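Local coordinates for lipopolysaccharide biosynthesis protein wbpB (Thermus thermophilus, PDB 3O9Z) that probably oxidises a nucleotide-linked sugar with NAD in the biosynthesis of 2,3-diacetamido-2,3-dideoxy-D-mannuronic acid, with 2-oxoglutarate bound beside the cofactor, at residues P136-L141 with F189-W194; Y246-I249 with E254-E257. All blocks are in the same frame, centred on the assembly; numbering follows the deposited sequence.

Contact 1: residues P136-L141 with F189-W194; sequences PSLLAL and FDLLAW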
loop_
_atom_site.group_PDB
_atom_site.type_symbol
_atom_site.label_atom_id
_atom_site.label_comp_id
_atom_site.label_asym_id
_atom_site.label_seq_id
_atom_site.Cartn_x
_atom_site.Cartn_y
_atom_site.Cartn_z
ATOM N N PRO A 136 15.047 -2.718 36.092
ATOM C CA PRO A 136 15.662 -2.742 37.416
ATOM C C PRO A 136 16.139 -4.116 37.892
ATOM O O PRO A 136 17.154 -4.185 38.588
ATOM C CB PRO A 136 14.543 -2.222 38.334
ATOM C CG PRO A 136 13.742 -1.343 37.433
ATOM C CD PRO A 136 13.728 -2.055 36.107
ATOM N N SER A 137 15.447 -5.197 37.518
ATOM C CA SER A 137 15.863 -6.524 37.977
ATOM C C SER A 137 17.151 -6.955 37.290
ATOM O O SER A 137 17.964 -7.704 37.842
ATOM C CB SER A 137 14.784 -7.558 37.645
ATOM O OG SER A 137 13.664 -7.387 38.490
ATOM N N LEU A 138 17.293 -6.514 36.050
ATOM C CA LEU A 138 18.453 -6.898 35.266
ATOM C C LEU A 138 19.663 -6.005 35.578
ATOM O O LEU A 138 20.799 -6.477 35.598
ATOM C CB LEU A 138 18.094 -6.920 33.764
ATOM C CG LEU A 138 16.955 -7.905 33.441
ATOM C CD1 LEU A 138 16.667 -7.778 31.958
ATOM C CD2 LEU A 138 17.452 -9.330 33.792
ATOM N N LEU A 139 19.433 -4.731 35.891
ATOM C CA LEU A 139 20.502 -3.911 36.452
ATOM C C LEU A 139 21.001 -4.513 37.768
ATOM O O LEU A 139 22.207 -4.514 38.016
ATOM C CB LEU A 139 20.024 -2.483 36.647
ATOM C CG LEU A 139 19.938 -1.575 35.424
ATOM C CD1 LEU A 139 19.028 -0.371 35.721
ATOM C CD2 LEU A 139 21.327 -1.131 34.999
ATOM N N ALA A 140 20.088 -4.994 38.602
ATOM C CA ALA A 140 20.455 -5.599 39.892
ATOM C C ALA A 140 21.292 -6.870 39.660
ATOM O O ALA A 140 22.326 -7.100 40.312
ATOM C CB ALA A 140 19.199 -5.881 40.716
ATOM N N LEU A 141 20.841 -7.704 38.725
ATOM C CA LEU A 141 21.587 -8.899 38.334
ATOM C C LEU A 141 23.002 -8.582 37.873
ATOM O O LEU A 141 23.966 -9.271 38.264
ATOM C CB LEU A 141 20.816 -9.653 37.247
ATOM C CG LEU A 141 21.488 -10.887 36.634
ATOM C CD1 LEU A 141 21.858 -11.898 37.731
ATOM C CD2 LEU A 141 20.489 -11.530 35.661
ATOM N N PHE A 189 19.893 -11.471 23.067
ATOM C CA PHE A 189 21.295 -11.509 22.617
ATOM C C PHE A 189 21.991 -10.273 23.189
ATOM O O PHE A 189 23.155 -10.340 23.637
ATOM C CB PHE A 189 21.463 -11.714 21.108
ATOM C CG PHE A 189 21.006 -13.068 20.660
ATOM C CD1 PHE A 189 21.638 -14.226 21.102
ATOM C CD2 PHE A 189 19.938 -13.193 19.794
ATOM C CE1 PHE A 189 21.180 -15.464 20.697
ATOM C CE2 PHE A 189 19.519 -14.428 19.363
ATOM C CZ PHE A 189 20.100 -15.572 19.842
ATOM N N ASP A 190 21.312 -9.128 23.156
ATOM C CA ASP A 190 21.890 -7.918 23.699
ATOM C C ASP A 190 22.058 -7.956 25.214
ATOM O O ASP A 190 23.111 -7.536 25.739
ATOM C CB ASP A 190 21.084 -6.701 23.234
ATOM C CG ASP A 190 21.702 -5.426 23.726
ATOM O OD1 ASP A 190 22.670 -4.980 23.061
ATOM O OD2 ASP A 190 21.257 -4.977 24.803
ATOM N N LEU A 191 21.069 -8.491 25.929
ATOM C CA LEU A 191 21.176 -8.669 27.376
ATOM C C LEU A 191 22.408 -9.508 27.700
ATOM O O LEU A 191 23.202 -9.142 28.590
ATOM C CB LEU A 191 19.911 -9.382 27.903
ATOM C CG LEU A 191 19.959 -9.823 29.370
ATOM C CD1 LEU A 191 20.147 -8.631 30.319
ATOM C CD2 LEU A 191 18.684 -10.616 29.719
ATOM N N LEU A 192 22.569 -10.606 26.978
ATOM C CA LEU A 192 23.689 -11.508 27.250
ATOM C C LEU A 192 25.027 -10.876 26.905
ATOM O O LEU A 192 25.994 -11.096 27.644
ATOM C CB LEU A 192 23.535 -12.799 26.461
ATOM C CG LEU A 192 22.325 -13.636 26.907
ATOM C CD1 LEU A 192 22.054 -14.742 25.871
ATOM C CD2 LEU A 192 22.445 -14.227 28.346
ATOM N N ALA A 193 25.118 -10.100 25.828
ATOM C CA ALA A 193 26.358 -9.411 25.479
ATOM C C ALA A 193 26.693 -8.376 26.544
ATOM O O ALA A 193 27.866 -8.202 26.929
ATOM C CB ALA A 193 26.244 -8.772 24.060
ATOM N N TRP A 194 25.691 -7.628 26.974
ATOM C CA TRP A 194 25.864 -6.629 28.039
ATOM C C TRP A 194 26.376 -7.249 29.346
ATOM O O TRP A 194 27.309 -6.714 29.972
ATOM C CB TRP A 194 24.508 -5.943 28.254
ATOM C CG TRP A 194 24.419 -4.888 29.293
ATOM C CD1 TRP A 194 25.144 -3.725 29.354
ATOM C CD2 TRP A 194 23.431 -4.816 30.329
ATOM N NE1 TRP A 194 24.682 -2.967 30.411
ATOM C CE2 TRP A 194 23.610 -3.591 30.996
ATOM C CE3 TRP A 194 22.378 -5.648 30.721
ATOM C CZ2 TRP A 194 22.825 -3.216 32.092
ATOM C CZ3 TRP A 194 21.581 -5.267 31.799
ATOM C CH2 TRP A 194 21.815 -4.057 32.472
#
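W194 reaches across from helix 186-196 and sets the six-membered end of its indole against L138 and L139 of helix 136-146. L139 meets it at the ring edge, near the ring plane: its CD2 methyl stands 3.9 Å from W194 CZ2 and equally near CH2. L138 comes to the neighbouring corner, where its CB lies 4.3 Å from W194 CZ3 and its carbonyl oxygen approaches the ring obliquely. A second point of touch is purely aliphatic. L138 CD1 rests 3.9 Å from L191 CD1, the two side chains crossing at about a right angle, and L191 CD1 in turn sits at the edge of the indole, so that this methyl lies next to both the indole edge and L138.

The reach of the indole follows from its first torsion: with CG opposite the backbone N (chi1 180°), the ring extends toward the other helix and bridges segments whose axes come no closer than 11.8 Å. Replacing W194 with an alanine would probably open a gap between the helices and leave L139 CD2 without its aromatic neighbour. Further out, K142 makes a cation-pi contact with the indole, while R133 touches the same side chain and forms a salt bridge with D190 one turn back. On the sheet side, L138 also packs on I249.

The two segments run in roughly the same direction, their axes 29° apart, and touch by a few long side chains with only 177 Å² buried. They lie together on one face of the mixed sheet in the C-terminal alpha/beta domain of the Gfo/Idh/MocA oxidoreductases.

Contact 2: residues Y246-I249 with E254-E257; sequences YRSI and EEVE. With AKG (2-oxoglutaric acid), chain F.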
loop_
_atom_site.group_PDB
_atom_site.type_symbol
_atom_site.label_atom_id
_atom_site.label_comp_id
_atom_site.label_asym_id
_atom_site.label_seq_id
_atom_site.Cartn_x
_atom_site.Cartn_y
_atom_site.Cartn_z
ATOM N N TYR A 246 6.932 -15.568 28.962
ATOM C CA TYR A 246 7.848 -16.099 29.957
ATOM C C TYR A 246 9.243 -15.691 29.510
ATOM O O TYR A 246 9.751 -16.206 28.515
ATOM C CB TYR A 246 7.715 -17.620 30.061
ATOM C CG TYR A 246 8.682 -18.234 31.058
ATOM C CD1 TYR A 246 8.576 -17.924 32.414
ATOM C CD2 TYR A 246 9.691 -19.094 30.652
ATOM C CE1 TYR A 246 9.470 -18.458 33.337
ATOM C CE2 TYR A 246 10.579 -19.658 31.575
ATOM C CZ TYR A 246 10.452 -19.327 32.910
ATOM O OH TYR A 246 11.349 -19.866 33.809
ATOM N N ARG A 247 9.849 -14.763 30.244
ATOM C CA ARG A 247 11.149 -14.205 29.901
ATOM C C ARG A 247 12.069 -14.356 31.084
ATOM O O ARG A 247 11.911 -13.656 32.095
ATOM C CB ARG A 247 11.062 -12.735 29.468
ATOM C CG ARG A 247 10.128 -12.450 28.285
ATOM C CD ARG A 247 10.116 -10.925 28.056
ATOM N NE ARG A 247 9.118 -10.477 27.089
ATOM C CZ ARG A 247 7.910 -10.021 27.410
ATOM N NH1 ARG A 247 7.504 -10.080 28.685
ATOM N NH2 ARG A 247 7.104 -9.535 26.468
ATOM N N SER A 248 12.976 -15.323 30.983
ATOM C CA SER A 248 13.692 -15.825 32.159
ATOM C C SER A 248 15.183 -15.921 31.858
ATOM O O SER A 248 15.594 -16.445 30.812
ATOM C CB SER A 248 13.180 -17.224 32.524
ATOM O OG SER A 248 14.104 -17.909 33.352
ATOM N N ILE A 249 16.002 -15.400 32.768
ATOM C CA ILE A 249 17.445 -15.680 32.759
ATOM C C ILE A 249 17.794 -16.406 34.052
ATOM O O ILE A 249 17.553 -15.902 35.171
ATOM C CB ILE A 249 18.313 -14.446 32.479
ATOM C CG1 ILE A 249 19.794 -14.850 32.429
ATOM C CG2 ILE A 249 18.079 -13.332 33.505
ATOM C CD1 ILE A 249 20.691 -13.744 31.867
ATOM N N GLU A 254 19.902 -19.783 39.637
ATOM C CA GLU A 254 19.023 -18.749 40.190
ATOM C C GLU A 254 18.204 -18.048 39.110
ATOM O O GLU A 254 18.786 -17.497 38.176
ATOM C CB GLU A 254 19.876 -17.647 40.793
ATOM C CG GLU A 254 20.713 -18.106 41.958
ATOM C CD GLU A 254 21.152 -16.920 42.782
ATOM O OE1 GLU A 254 21.106 -15.804 42.217
ATOM O OE2 GLU A 254 21.512 -17.101 43.968
ATOM N N GLU A 255 16.913 -17.877 39.370
ATOM C CA GLU A 255 15.933 -17.456 38.374
ATOM C C GLU A 255 15.634 -15.957 38.432
ATOM O O GLU A 255 15.224 -15.431 39.469
ATOM C CB GLU A 255 14.654 -18.276 38.611
ATOM C CG GLU A 255 13.354 -17.724 38.030
ATOM C CD GLU A 255 13.309 -17.935 36.530
ATOM O OE1 GLU A 255 14.404 -17.828 35.948
ATOM O OE2 GLU A 255 12.236 -18.226 35.953
ATOM N N VAL A 256 15.782 -15.248 37.316
ATOM C CA VAL A 256 15.200 -13.898 37.208
ATOM C C VAL A 256 14.191 -13.863 36.061
ATOM O O VAL A 256 14.585 -14.016 34.904
ATOM C CB VAL A 256 16.303 -12.831 37.037
ATOM C CG1 VAL A 256 15.725 -11.419 36.799
ATOM C CG2 VAL A 256 17.230 -12.796 38.268
ATOM N N GLU A 257 12.901 -13.698 36.375
ATOM C CA GLU A 257 11.872 -13.558 35.339
ATOM C C GLU A 257 11.608 -12.067 35.204
ATOM O O GLU A 257 11.280 -11.426 36.206
ATOM C CB GLU A 257 10.573 -14.335 35.659
ATOM C CG GLU A 257 9.711 -14.741 34.430
ATOM C CD GLU A 257 8.998 -13.593 33.723
ATOM O OE1 GLU A 257 8.472 -13.808 32.592
ATOM O OE2 GLU A 257 8.955 -12.480 34.303
HETATM C C1 AKG F . 8.834 -6.903 19.397
HETATM O O1 AKG F . 7.694 -7.435 19.338
HETATM O O2 AKG F . 9.387 -6.440 18.393
HETATM C C2 AKG F . 9.527 -6.688 20.648
HETATM O O5 AKG F . 10.633 -6.151 20.626
HETATM C C3 AKG F . 8.920 -7.141 21.949
HETATM C C4 AKG F . 9.479 -8.528 22.263
HETATM C C5 AKG F . 8.821 -9.192 23.457
HETATM O O3 AKG F . 7.579 -9.191 23.549
HETATM O O4 AKG F . 9.527 -9.719 24.320
#
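The hairpin of strands 245-251 and 254-257 forms one margin of the C-terminal sheet and supplies an arginine to the 2-oxoglutarate pocket. I249 and V256 are its hydrogen-bonded pair: I249 N gives to V256 O and V256 N to I249 O, each at 2.9 Å. Their side chains lie side by side, I249 CG2 4.0 Å from V256 CB. S248 and E257 follow as a non-hydrogen-bonded pair.

R247 keeps a backbone bond with F258, but its N-H is taken by a side chain: E257 bends at chi2 (-71°) and brings OE1 within 2.9 Å of R247 N, an almost straight bond from above the carboxylate plane; S259 OG also bonds to OE1. E255, bent at chi2 in the opposite sense, holds two hydroxyls with one carboxylate: S248 OG donates to OE1 at 2.6 Å through the syn lone pair, and Y246 OH to OE2 at 2.8 Å on the syn side.

R247 extends from CG to NE and meets the ligand carboxylate with its guanidinium edge. NE donates to AKG O4 at 2.9 Å and NH2 to AKG O3 at 3.0 Å, with a weak third bond from NH2 to O4. S259 receives NH1 and F262 adds a cation-pi contact, probably helping to fix the group's rotation. The result is a bidentate arginine-carboxylate pairing; Y158, T160, R162, K103 and H187 also bond to the ligand and complete the 2-oxoglutarate site.

In the fold
Both contacts belong to the C-terminal alpha/beta domain and meet at its sheet: contact 1 joins two of the helices that lie on it, contact 2 two of its strands at the margin. I249 makes most of the links between them, its CG2 packing 3.7 Å from L141 CD2 and its CD1 4.0 Å from L192 CD2, while L138 CD2 reaches V256 CG1. Both are partly buried, contact 1's centre lying nearer the chain centre (about 13 Å, against about 19 Å for contact 2). Contact 1 relies on apolar side chains across widely spaced helices; contact 2 combines backbone pairing with carboxylate bonds, leaving its aliphatic face to the helices and extending R247 into the ligand pocket.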